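PDB 5ZDI: protein secretion chaperonin CsaA, which probably binds tRNA through its OB-type domain and is classed as a protein secretion chaperone of the CsaA family. Local coordinates for residues S21-K24 with P29-K32; I35-G38 with Y43-S46; V67-K72 with E80-G85. All coordinates share one frame; numbering follows the deposited sequence.

Contact 1 (S21-K24 with P29-K32)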
ATOM      1  N   SER A  21      10.992  13.260  14.083  1.00 18.99           N
ATOM      2  CA  SER A  21      12.213  13.508  14.858  0.50 18.67           C
ATOM      3  C   SER A  21      13.202  12.367  14.614  1.00 20.13           C
ATOM      4  O   SER A  21      12.850  11.326  14.161  1.00 17.65           O
ATOM      5  CB  SER A  21      11.904  13.639  16.378  0.50 18.51           C
ATOM      6  OG  SER A  21      11.524  12.403  16.970  0.50 16.85           O
ATOM      7  N   ASP A  22      14.485  12.597  14.923  1.00 18.17           N
ATOM      8  CA  ASP A  22      15.442  11.499  14.810  1.00 20.67           C
ATOM      9  C   ASP A  22      15.226  10.440  15.874  1.00 20.82           C
ATOM     10  O   ASP A  22      14.980  10.779  17.031  1.00 21.30           O
ATOM     11  CB  ASP A  22      16.908  11.991  14.811  1.00 19.88           C
ATOM     12  CG  ASP A  22      17.208  12.884  13.657  1.00 21.03           C
ATOM     13  OD1 ASP A  22      16.963  12.473  12.517  1.00 22.93           O
ATOM     14  OD2 ASP A  22      17.771  13.977  13.835  1.00 21.85           O
ATOM     15  N   PHE A  23      15.344   9.158  15.512  1.00 20.09           N
ATOM     16  CA  PHE A  23      15.257   8.092  16.458  1.00 19.81           C
ATOM     17  C   PHE A  23      16.707   7.684  16.869  1.00 19.10           C
ATOM     18  O   PHE A  23      17.260   6.672  16.448  1.00 19.15           O
ATOM     19  CB  PHE A  23      14.444   6.937  15.880  1.00 20.35           C
ATOM     20  CG  PHE A  23      14.085   5.847  16.851  1.00 20.36           C
ATOM     21  CD1 PHE A  23      14.434   5.900  18.191  1.00 20.68           C
ATOM     22  CD2 PHE A  23      13.428   4.700  16.395  1.00 20.62           C
ATOM     23  CE1 PHE A  23      14.112   4.868  19.021  1.00 22.04           C
ATOM     24  CE2 PHE A  23      13.102   3.676  17.248  1.00 23.81           C
ATOM     25  CZ  PHE A  23      13.507   3.737  18.562  1.00 23.24           C
ATOM     26  N   LYS A  24      17.259   8.489  17.766  1.00 22.66           N
ATOM     27  CA  LYS A  24      18.699   8.424  18.092  1.00 23.63           C
ATOM     28  C   LYS A  24      19.158   7.095  18.663  1.00 26.58           C
ATOM     29  O   LYS A  24      20.266   6.606  18.366  1.00 23.42           O
ATOM     30  CB  LYS A  24      19.002   9.537  19.080  1.00 26.39           C
ATOM     31  CG  LYS A  24      18.859  10.873  18.426  1.00 25.78           C
ATOM     32  CD  LYS A  24      19.104  11.970  19.442  1.00 33.31           C
ATOM     33  CE  LYS A  24      18.827  13.310  18.835  1.00 33.11           C
ATOM     34  NZ  LYS A  24      18.849  14.314  19.912  1.00 36.78           N
ATOM     35  N   PRO A  29      19.294   3.556  10.944  1.00 18.33           N
ATOM     36  CA  PRO A  29      18.881   4.980  10.838  1.00 17.77           C
ATOM     37  C   PRO A  29      17.348   5.064  10.732  1.00 17.31           C
ATOM     38  O   PRO A  29      16.806   4.450   9.833  1.00 18.16           O
ATOM     39  CB  PRO A  29      19.508   5.428   9.520  1.00 16.24           C
ATOM     40  CG  PRO A  29      19.788   4.188   8.833  1.00 17.20           C
ATOM     41  CD  PRO A  29      20.050   3.112   9.782  1.00 16.12           C
ATOM     42  N   ALA A  30      16.719   5.881  11.573  1.00 17.49           N
ATOM     43  CA  ALA A  30      15.263   5.873  11.573  1.00 17.01           C
ATOM     44  C   ALA A  30      14.739   7.170  12.039  1.00 17.19           C
ATOM     45  O   ALA A  30      15.414   7.878  12.796  1.00 20.59           O
ATOM     46  CB  ALA A  30      14.754   4.750  12.426  1.00 19.61           C
ATOM     47  N   TYR A  31      13.527   7.469  11.665  1.00 15.99           N
ATOM     48  CA  TYR A  31      12.787   8.555  12.263  1.00 15.75           C
ATOM     49  C   TYR A  31      11.674   8.025  13.175  1.00 16.07           C
ATOM     50  O   TYR A  31      11.055   6.997  12.871  1.00 18.54           O
ATOM     51  CB  TYR A  31      12.080   9.443  11.236  1.00 14.44           C
ATOM     52  CG  TYR A  31      12.973  10.215  10.272  1.00 16.32           C
ATOM     53  CD1 TYR A  31      14.079  10.949  10.755  1.00 16.14           C
ATOM     54  CD2 TYR A  31      12.730  10.251   8.941  1.00 15.64           C
ATOM     55  CE1 TYR A  31      14.887  11.637   9.925  1.00 17.04           C
ATOM     56  CE2 TYR A  31      13.517  11.002   8.063  1.00 15.95           C
ATOM     57  CZ  TYR A  31      14.638  11.682   8.576  1.00 16.67           C
ATOM     58  OH  TYR A  31      15.401  12.381   7.676  1.00 19.74           O
ATOM     59  N   LYS A  32      11.414   8.806  14.200  1.00 16.05           N
ATOM     60  CA  LYS A  32      10.139   8.760  14.962  1.00 19.06           C
ATOM     61  C   LYS A  32       9.130   9.656  14.237  1.00 17.21           C
ATOM     62  O   LYS A  32       9.345  10.849  14.001  1.00 19.07           O
ATOM     63  CB  LYS A  32      10.333   9.224  16.426  1.00 17.29           C
ATOM     64  CG  LYS A  32      11.277   8.434  17.246  1.00 22.54           C
ATOM     65  CD  LYS A  32      11.456   9.293  18.536  1.00 26.19           C
ATOM     66  CE  LYS A  32      12.100   8.477  19.557  1.00 32.88           C
ATOM     67  NZ  LYS A  32      12.200   9.320  20.779  1.00 35.66           N
TER
HETATM   68  O   HOH W   1      18.345   6.120  13.926  1.00 18.20           O
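K32 lies across S21 and F23 at the loop end of a beta hairpin, where the antiparallel strands 12-22 and 31-36 of the OB-type domain lead into their connecting loop. Its CG stands anti to the carbonyl carbon (chi1 -60°) and the chain beyond is extended, a course that takes it past both residues. In one of the two conformers of S21, CB of K32 meets S21 OG at 3.4 Å, and CD, on the same side of the zigzag, also lies against that oxygen. Between them CG rests against CB and CG of F23, and CE reaches F23 CD1 at 3.7 Å, the lysine crossing the phenylalanine at about a right angle. Without the run from CG to CE, as with an alanine in place of K32, that flank of F23 would probably lose its aliphatic cover. S21 and K32 also form a hydrogen-bonded pair: S21 N gives to K32 O and K32 N to S21 O, both at 2.9 Å. Beyond the D22–Y31 pair, F23 N bonds to A30 O, while the ring of F23 also meets that of F77. The carboxylate of D22 runs alongside Y31, OD1 at the ring edge 3.4 Å from CE1; its OD2 is salt-bridged to K55, and Y31 OH bonds to Y53 O. Past the last direct bond one water continues the ladder, donating to F23 O at 2.8 Å and accepting from A30 N.

Contact 2 (I35-G38 with Y43-S46); sequences IYFG and YKNS
Y36 and Y43 set their rings at a slant to one another, planes 46° apart and centroids 5.1 Å apart, neither stacked nor edge-to-face. The touching is done by one side of Y36: its CD1 sits over a face of the Y43 ring, displaced toward the rim and 3.7 Å from Y43 CZ, while its CB approaches Y43 CE1, also at 3.7 Å. The torsions bring this about, for CG of Y36 is anti to the backbone N (chi1 -180°) whereas CG of Y43 is anti to its carbonyl carbon (chi1 -71°), which swings the second ring back across the strand pair. One face of the Y36 ring receives the backbone N of G38, 3.4 Å above its plane and over its centre, so the chain curls round the tyrosine as it leaves the strand. K34 adds a cation-pi contact to Y43.

These two tyrosines form a non-hydrogen-bonded pair of the antiparallel strands 31-36 and 43-48, neighbours in the curled sheet of the OB-type domain, which are joined through the short helix 38-41. The next pair, I35 with K44, is hydrogen-bonded: I35 N to K44 O and K44 N to I35 O, each 2.9 Å. I35 O also takes a CA-H...O contact from Y43 CA at 3.2 Å.

On the face bearing I35 and K44, the aliphatic start of K44 crosses F37 at roughly a right angle, CB lying 4.0 Å from F37 CE2 and CG meeting CD2, before the lysine chain bends at chi2 and leads off. I35 extends its CD1 to S46 CB, and V83 and I63 pack against the same isoleucine. The hydroxyl of S46 is bound to V81 O.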
ATOM      1  N   ILE A  35       1.763  10.445  13.499  1.00 14.86           N
ATOM      2  CA  ILE A  35       0.912  10.337  12.301  1.00 14.00           C
ATOM      3  C   ILE A  35      -0.559  10.408  12.749  1.00 14.77           C
ATOM      4  O   ILE A  35      -0.963   9.744  13.756  1.00 15.55           O
ATOM      5  CB  ILE A  35       1.132   8.974  11.632  1.00 13.90           C
ATOM      6  CG1 ILE A  35       2.609   8.756  11.392  1.00 14.71           C
ATOM      7  CG2 ILE A  35       0.313   8.843  10.372  1.00 13.77           C
ATOM      8  CD1 ILE A  35       2.983   7.444  10.785  1.00 16.95           C
ATOM      9  N   TYR A  36      -1.327  11.176  12.005  1.00 14.35           N
ATOM     10  CA  TYR A  36      -2.782  11.365  12.293  1.00 15.09           C
ATOM     11  C   TYR A  36      -3.554  10.461  11.382  1.00 13.22           C
ATOM     12  O   TYR A  36      -3.296  10.437  10.203  1.00 16.17           O
ATOM     13  CB  TYR A  36      -3.178  12.803  12.031  1.00 15.38           C
ATOM     14  CG  TYR A  36      -4.663  13.079  12.316  1.00 16.01           C
ATOM     15  CD1 TYR A  36      -5.187  12.930  13.607  1.00 17.59           C
ATOM     16  CD2 TYR A  36      -5.532  13.505  11.289  1.00 18.38           C
ATOM     17  CE1 TYR A  36      -6.530  13.219  13.867  1.00 14.86           C
ATOM     18  CE2 TYR A  36      -6.901  13.712  11.538  1.00 17.55           C
ATOM     19  CZ  TYR A  36      -7.368  13.579  12.824  1.00 17.82           C
ATOM     20  OH  TYR A  36      -8.718  13.811  13.066  1.00 18.75           O
ATOM     21  N   PHE A  37      -4.497   9.687  11.950  1.00 14.24           N
ATOM     22  CA  PHE A  37      -5.260   8.662  11.234  1.00 15.14           C
ATOM     23  C   PHE A  37      -6.774   8.955  11.352  1.00 17.06           C
ATOM     24  O   PHE A  37      -7.608   8.076  11.221  1.00 15.79           O
ATOM     25  CB  PHE A  37      -4.938   7.322  11.881  1.00 16.64           C
ATOM     26  CG  PHE A  37      -3.621   6.761  11.436  1.00 17.43           C
ATOM     27  CD1 PHE A  37      -3.490   6.150  10.175  1.00 16.00           C
ATOM     28  CD2 PHE A  37      -2.524   6.761  12.284  1.00 17.08           C
ATOM     29  CE1 PHE A  37      -2.283   5.638   9.727  1.00 16.16           C
ATOM     30  CE2 PHE A  37      -1.298   6.214  11.863  1.00 16.23           C
ATOM     31  CZ  PHE A  37      -1.169   5.679  10.607  1.00 16.98           C
ATOM     32  N   GLY A  38      -7.119  10.199  11.634  1.00 19.00           N
ATOM     33  CA  GLY A  38      -8.540  10.610  11.580  1.00 19.66           C
ATOM     34  C   GLY A  38      -9.111  10.699  13.004  1.00 18.44           C
ATOM     35  O   GLY A  38      -8.474  10.282  14.010  1.00 18.81           O
ATOM     36  N   TYR A  43      -3.910   9.917  16.860  1.00 17.58           N
ATOM     37  CA  TYR A  43      -2.472   9.909  16.564  1.00 17.44           C
ATOM     38  C   TYR A  43      -1.819   8.615  16.958  1.00 17.15           C
ATOM     39  O   TYR A  43      -2.113   8.043  18.014  1.00 18.25           O
ATOM     40  CB  TYR A  43      -1.782  11.062  17.320  1.00 18.81           C
ATOM     41  CG  TYR A  43      -2.132  12.395  16.746  1.00 17.89           C
ATOM     42  CD1 TYR A  43      -1.421  12.929  15.681  1.00 18.56           C
ATOM     43  CD2 TYR A  43      -3.213  13.126  17.219  1.00 16.92           C
ATOM     44  CE1 TYR A  43      -1.753  14.169  15.121  1.00 17.67           C
ATOM     45  CE2 TYR A  43      -3.552  14.343  16.632  1.00 17.35           C
ATOM     46  CZ  TYR A  43      -2.795  14.875  15.627  1.00 17.95           C
ATOM     47  OH  TYR A  43      -3.181  16.105  15.113  1.00 20.58           O
ATOM     48  N   LYS A  44      -0.863   8.147  16.158  1.00 16.65           N
ATOM     49  CA  LYS A  44      -0.080   6.979  16.490  1.00 17.95           C
ATOM     50  C   LYS A  44       1.351   7.337  16.105  1.00 17.13           C
ATOM     51  O   LYS A  44       1.593   8.072  15.122  1.00 17.17           O
ATOM     52  CB  LYS A  44      -0.526   5.765  15.715  1.00 18.34           C
ATOM     53  CG  LYS A  44      -1.958   5.259  15.911  1.00 19.07           C
ATOM     54  CD  LYS A  44      -2.112   4.684  17.303  1.00 21.41           C
ATOM     55  CE  LYS A  44      -3.602   4.405  17.616  1.00 25.36           C
ATOM     56  NZ  LYS A  44      -3.769   4.127  19.109  1.00 28.43           N
ATOM     57  N   ASN A  45       2.273   6.726  16.805  1.00 15.08           N
ATOM     58  CA  ASN A  45       3.683   6.884  16.562  1.00 16.10           C
ATOM     59  C   ASN A  45       4.191   5.695  15.802  1.00 15.15           C
ATOM     60  O   ASN A  45       3.672   4.564  15.894  1.00 16.14           O
ATOM     61  CB  ASN A  45       4.446   6.974  17.881  1.00 17.99           C
ATOM     62  CG  ASN A  45       4.163   8.255  18.662  1.00 20.21           C
ATOM     63  OD1 ASN A  45       3.857   9.345  18.109  1.00 22.17           O
ATOM     64  ND2 ASN A  45       4.276   8.119  19.959  1.00 24.03           N
ATOM     65  N   SER A  46       5.265   5.910  15.050  1.00 16.50           N
ATOM     66  CA  SER A  46       5.892   4.879  14.247  1.00 15.38           C
ATOM     67  C   SER A  46       7.377   5.124  14.184  1.00 15.70           C
ATOM     68  O   SER A  46       7.818   6.275  14.126  1.00 17.35           O
ATOM     69  CB  SER A  46       5.321   4.839  12.844  1.00 17.81           C
ATOM     70  OG  SER A  46       5.775   3.674  12.212  1.00 17.59           O
TER

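Contact 3 (V67-K72 with E80-G85); sequences VNFPPK and EVLVLG
The backbones of V67-K72 and E80-G85 come closest at V67 and V81, whose CA atoms are 5.1 Å apart, and the loop that follows strand 62-66 then bows away from strand 77-88 with water between them. V67 and V81 lie side by side and point the same way, CG1 to CG1 at 4.0 Å. In V81 that methyl is the branch anti to the carbonyl carbon (chi1 -62°), a position from which it also reaches V67 CA. Further along, F69 crosses L82 obliquely and presents the edge of its ring: CE2 is 3.6 Å from L82 CB, which lies in the ring plane, and L82 CD2 meets the same CE2. This leaves the ring face to other partners, and Y4 of the second subunit stacks on F69, while F7 of that subunit packs on both F69 and L82.

Between the backbones, three waters lie within bonding distance of E80 O. One accepts from F69 N and donates to E80 O, at 2.9 Å each; the other two sit between E80 O and V67 O and between E80 O and F69 O. E80 OE1 accepts a hydrogen bond from N45 N. Apolar side chains and water thus join V67-K72 to E80-G85 without a direct hydrogen bond, although K72 pairs with S79 just beyond, and the F69–L82 pair forms part of the dimer interface.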
ATOM      1  N   VAL A  67      -2.576  -0.577  10.979  1.00 17.77           N
ATOM      2  CA  VAL A  67      -2.920   0.043  12.248  1.00 18.70           C
ATOM      3  C   VAL A  67      -3.388  -0.893  13.376  1.00 18.59           C
ATOM      4  O   VAL A  67      -3.588  -0.428  14.497  1.00 20.50           O
ATOM      5  CB  VAL A  67      -4.010   1.159  12.068  1.00 19.80           C
ATOM      6  CG1 VAL A  67      -3.461   2.241  11.126  1.00 18.69           C
ATOM      7  CG2 VAL A  67      -5.360   0.541  11.659  1.00 18.24           C
ATOM      8  N   ASN A  68      -3.436  -2.171  13.096  1.00 18.72           N
ATOM      9  CA  ASN A  68      -3.905  -3.184  14.079  1.00 20.74           C
ATOM     10  C   ASN A  68      -2.902  -4.222  14.468  1.00 21.86           C
ATOM     11  O   ASN A  68      -3.257  -5.358  14.879  1.00 22.50           O
ATOM     12  CB  ASN A  68      -5.211  -3.805  13.555  1.00 20.58           C
ATOM     13  CG  ASN A  68      -5.046  -4.665  12.309  1.00 20.95           C
ATOM     14  OD1 ASN A  68      -4.175  -4.426  11.446  1.00 18.61           O
ATOM     15  ND2 ASN A  68      -5.928  -5.700  12.178  1.00 19.92           N
ATOM     16  N   PHE A  69      -1.632  -3.877  14.370  1.00 19.73           N
ATOM     17  CA  PHE A  69      -0.589  -4.688  14.986  1.00 19.94           C
ATOM     18  C   PHE A  69      -0.508  -4.391  16.516  1.00 21.96           C
ATOM     19  O   PHE A  69      -0.825  -3.248  16.940  1.00 19.82           O
ATOM     20  CB  PHE A  69       0.779  -4.338  14.447  1.00 19.58           C
ATOM     21  CG  PHE A  69       1.093  -4.806  13.035  1.00 19.40           C
ATOM     22  CD1 PHE A  69       0.725  -6.058  12.559  1.00 21.22           C
ATOM     23  CD2 PHE A  69       1.852  -3.994  12.185  1.00 20.70           C
ATOM     24  CE1 PHE A  69       1.062  -6.467  11.290  1.00 21.10           C
ATOM     25  CE2 PHE A  69       2.255  -4.449  10.944  1.00 20.87           C
ATOM     26  CZ  PHE A  69       1.868  -5.652  10.506  1.00 20.34           C
ATOM     27  N   PRO A  70       0.017  -5.356  17.296  1.00 21.45           N
ATOM     28  CA  PRO A  70       0.440  -5.091  18.638  1.00 22.31           C
ATOM     29  C   PRO A  70       1.545  -4.029  18.690  1.00 23.28           C
ATOM     30  O   PRO A  70       2.360  -3.946  17.792  1.00 20.85           O
ATOM     31  CB  PRO A  70       0.982  -6.441  19.125  1.00 22.90           C
ATOM     32  CG  PRO A  70       0.629  -7.449  18.101  1.00 24.96           C
ATOM     33  CD  PRO A  70       0.401  -6.715  16.850  1.00 22.53           C
ATOM     34  N   PRO A  71       1.594  -3.261  19.772  1.00 22.96           N
ATOM     35  CA  PRO A  71       2.657  -2.228  19.828  1.00 22.80           C
ATOM     36  C   PRO A  71       3.999  -2.878  19.928  1.00 24.58           C
ATOM     37  O   PRO A  71       4.136  -3.977  20.487  1.00 22.75           O
ATOM     38  CB  PRO A  71       2.316  -1.413  21.070  1.00 23.74           C
ATOM     39  CG  PRO A  71       1.353  -2.215  21.843  1.00 24.88           C
ATOM     40  CD  PRO A  71       0.634  -3.149  20.902  1.00 23.77           C
ATOM     41  N   LYS A  72       5.008  -2.273  19.312  1.00 24.27           N
ATOM     42  CA  LYS A  72       6.341  -2.886  19.245  1.00 27.36           C
ATOM     43  C   LYS A  72       7.279  -1.939  20.001  1.00 29.81           C
ATOM     44  O   LYS A  72       7.417  -0.744  19.644  1.00 25.41           O
ATOM     45  CB  LYS A  72       6.761  -2.978  17.775  1.00 34.23           C
ATOM     46  CG  LYS A  72       8.111  -3.602  17.495  1.00 40.64           C
ATOM     47  CD  LYS A  72       7.962  -4.886  16.681  1.00 53.61           C
ATOM     48  CE  LYS A  72       9.292  -5.270  16.055  1.00 59.87           C
ATOM     49  NZ  LYS A  72      10.372  -5.337  17.084  1.00 63.17           N
ATOM     50  N   GLU A  80       3.716   2.040  17.041  1.00 18.57           N
ATOM     51  CA  GLU A  80       2.310   1.618  17.101  1.00 17.82           C
ATOM     52  C   GLU A  80       1.743   1.203  15.784  1.00 16.14           C
ATOM     53  O   GLU A  80       0.695   0.546  15.752  1.00 17.47           O
ATOM     54  CB  GLU A  80       1.454   2.681  17.669  1.00 18.85           C
ATOM     55  CG  GLU A  80       1.806   2.978  19.125  1.00 19.37           C
ATOM     56  CD  GLU A  80       1.087   4.243  19.656  1.00 21.19           C
ATOM     57  OE1 GLU A  80       1.196   5.370  19.091  1.00 19.28           O
ATOM     58  OE2 GLU A  80       0.420   4.111  20.720  1.00 25.99           O
ATOM     59  N   VAL A  81       2.344   1.702  14.705  1.00 15.98           N
ATOM     60  CA  VAL A  81       1.883   1.348  13.314  1.00 15.74           C
ATOM     61  C   VAL A  81       3.114   1.106  12.426  1.00 15.68           C
ATOM     62  O   VAL A  81       4.206   1.573  12.732  1.00 15.35           O
ATOM     63  CB  VAL A  81       1.033   2.453  12.655  1.00 15.02           C
ATOM     64  CG1 VAL A  81      -0.251   2.710  13.438  1.00 15.51           C
ATOM     65  CG2 VAL A  81       1.818   3.751  12.489  1.00 16.42           C
ATOM     66  N   LEU A  82       2.883   0.404  11.316  1.00 16.01           N
ATOM     67  CA  LEU A  82       3.929   0.104  10.324  1.00 15.83           C
ATOM     68  C   LEU A  82       3.588   0.932   9.095  1.00 15.19           C
ATOM     69  O   LEU A  82       2.529   0.676   8.458  1.00 14.47           O
ATOM     70  CB  LEU A  82       3.910  -1.372   9.935  1.00 17.58           C
ATOM     71  CG  LEU A  82       4.895  -1.825   8.819  1.00 18.64           C
ATOM     72  CD1 LEU A  82       6.332  -1.643   9.274  1.00 22.11           C
ATOM     73  CD2 LEU A  82       4.519  -3.168   8.273  1.00 18.06           C
ATOM     74  N   VAL A  83       4.485   1.822   8.736  1.00 15.09           N
ATOM     75  CA  VAL A  83       4.352   2.637   7.556  1.00 16.55           C
ATOM     76  C   VAL A  83       4.859   1.819   6.347  1.00 16.17           C
ATOM     77  O   VAL A  83       5.920   1.216   6.440  1.00 17.14           O
ATOM     78  CB  VAL A  83       5.114   3.918   7.684  1.00 17.53           C
ATOM     79  CG1 VAL A  83       4.973   4.782   6.405  1.00 19.69           C
ATOM     80  CG2 VAL A  83       4.541   4.701   8.830  1.00 18.67           C
ATOM     81  N   LEU A  84       4.093   1.777   5.255  1.00 15.26           N
ATOM     82  CA  LEU A  84       4.419   0.856   4.143  1.00 14.96           C
ATOM     83  C   LEU A  84       5.260   1.554   3.151  1.00 15.09           C
ATOM     84  O   LEU A  84       4.928   2.692   2.708  1.00 16.11           O
ATOM     85  CB  LEU A  84       3.168   0.346   3.456  1.00 15.79           C
ATOM     86  CG  LEU A  84       2.330  -0.476   4.481  1.00 16.59           C
ATOM     87  CD1 LEU A  84       1.164  -1.033   3.695  1.00 20.04           C
ATOM     88  CD2 LEU A  84       3.159  -1.498   5.196  1.00 16.83           C
ATOM     89  N   GLY A  85       6.304   0.870   2.745  1.00 13.22           N
ATOM     90  CA  GLY A  85       7.094   1.384   1.633  1.00 15.74           C
ATOM     91  C   GLY A  85       7.698   0.247   0.842  1.00 15.34           C
ATOM     92  O   GLY A  85       7.803  -0.819   1.366  1.00 14.26           O
TER
HETATM   93  O   HOH W   2      -2.193   1.324  16.179  1.00 35.40           O
HETATM   94  O   HOH W   3      -0.329  -1.324  13.826  1.00 18.33           O
HETATM   95  O   HOH W   4       0.175  -0.887  17.966  1.00 21.47           O

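Contacts 1, 2 and 3 follow one another along the chain, each closing before the next opens, and all reach the antiparallel sheet of the OB-type domain. Contacts 1 and 2 share strand 31-36, near its start and its end, with centres about 16 Å apart. Contact 3 is also about 16 Å from contact 1, centre to centre, and does not touch it. Contacts 2 and 3, about 10 Å apart between centres, meet directly: N45 O lies 2.8 Å from E80 N, a probable hydrogen bond, and K44 CA packs against E80 OE1. Strands 43-48 and 77-88 are thereby brought together, connecting the hairpin strands to the region that faces the second subunit.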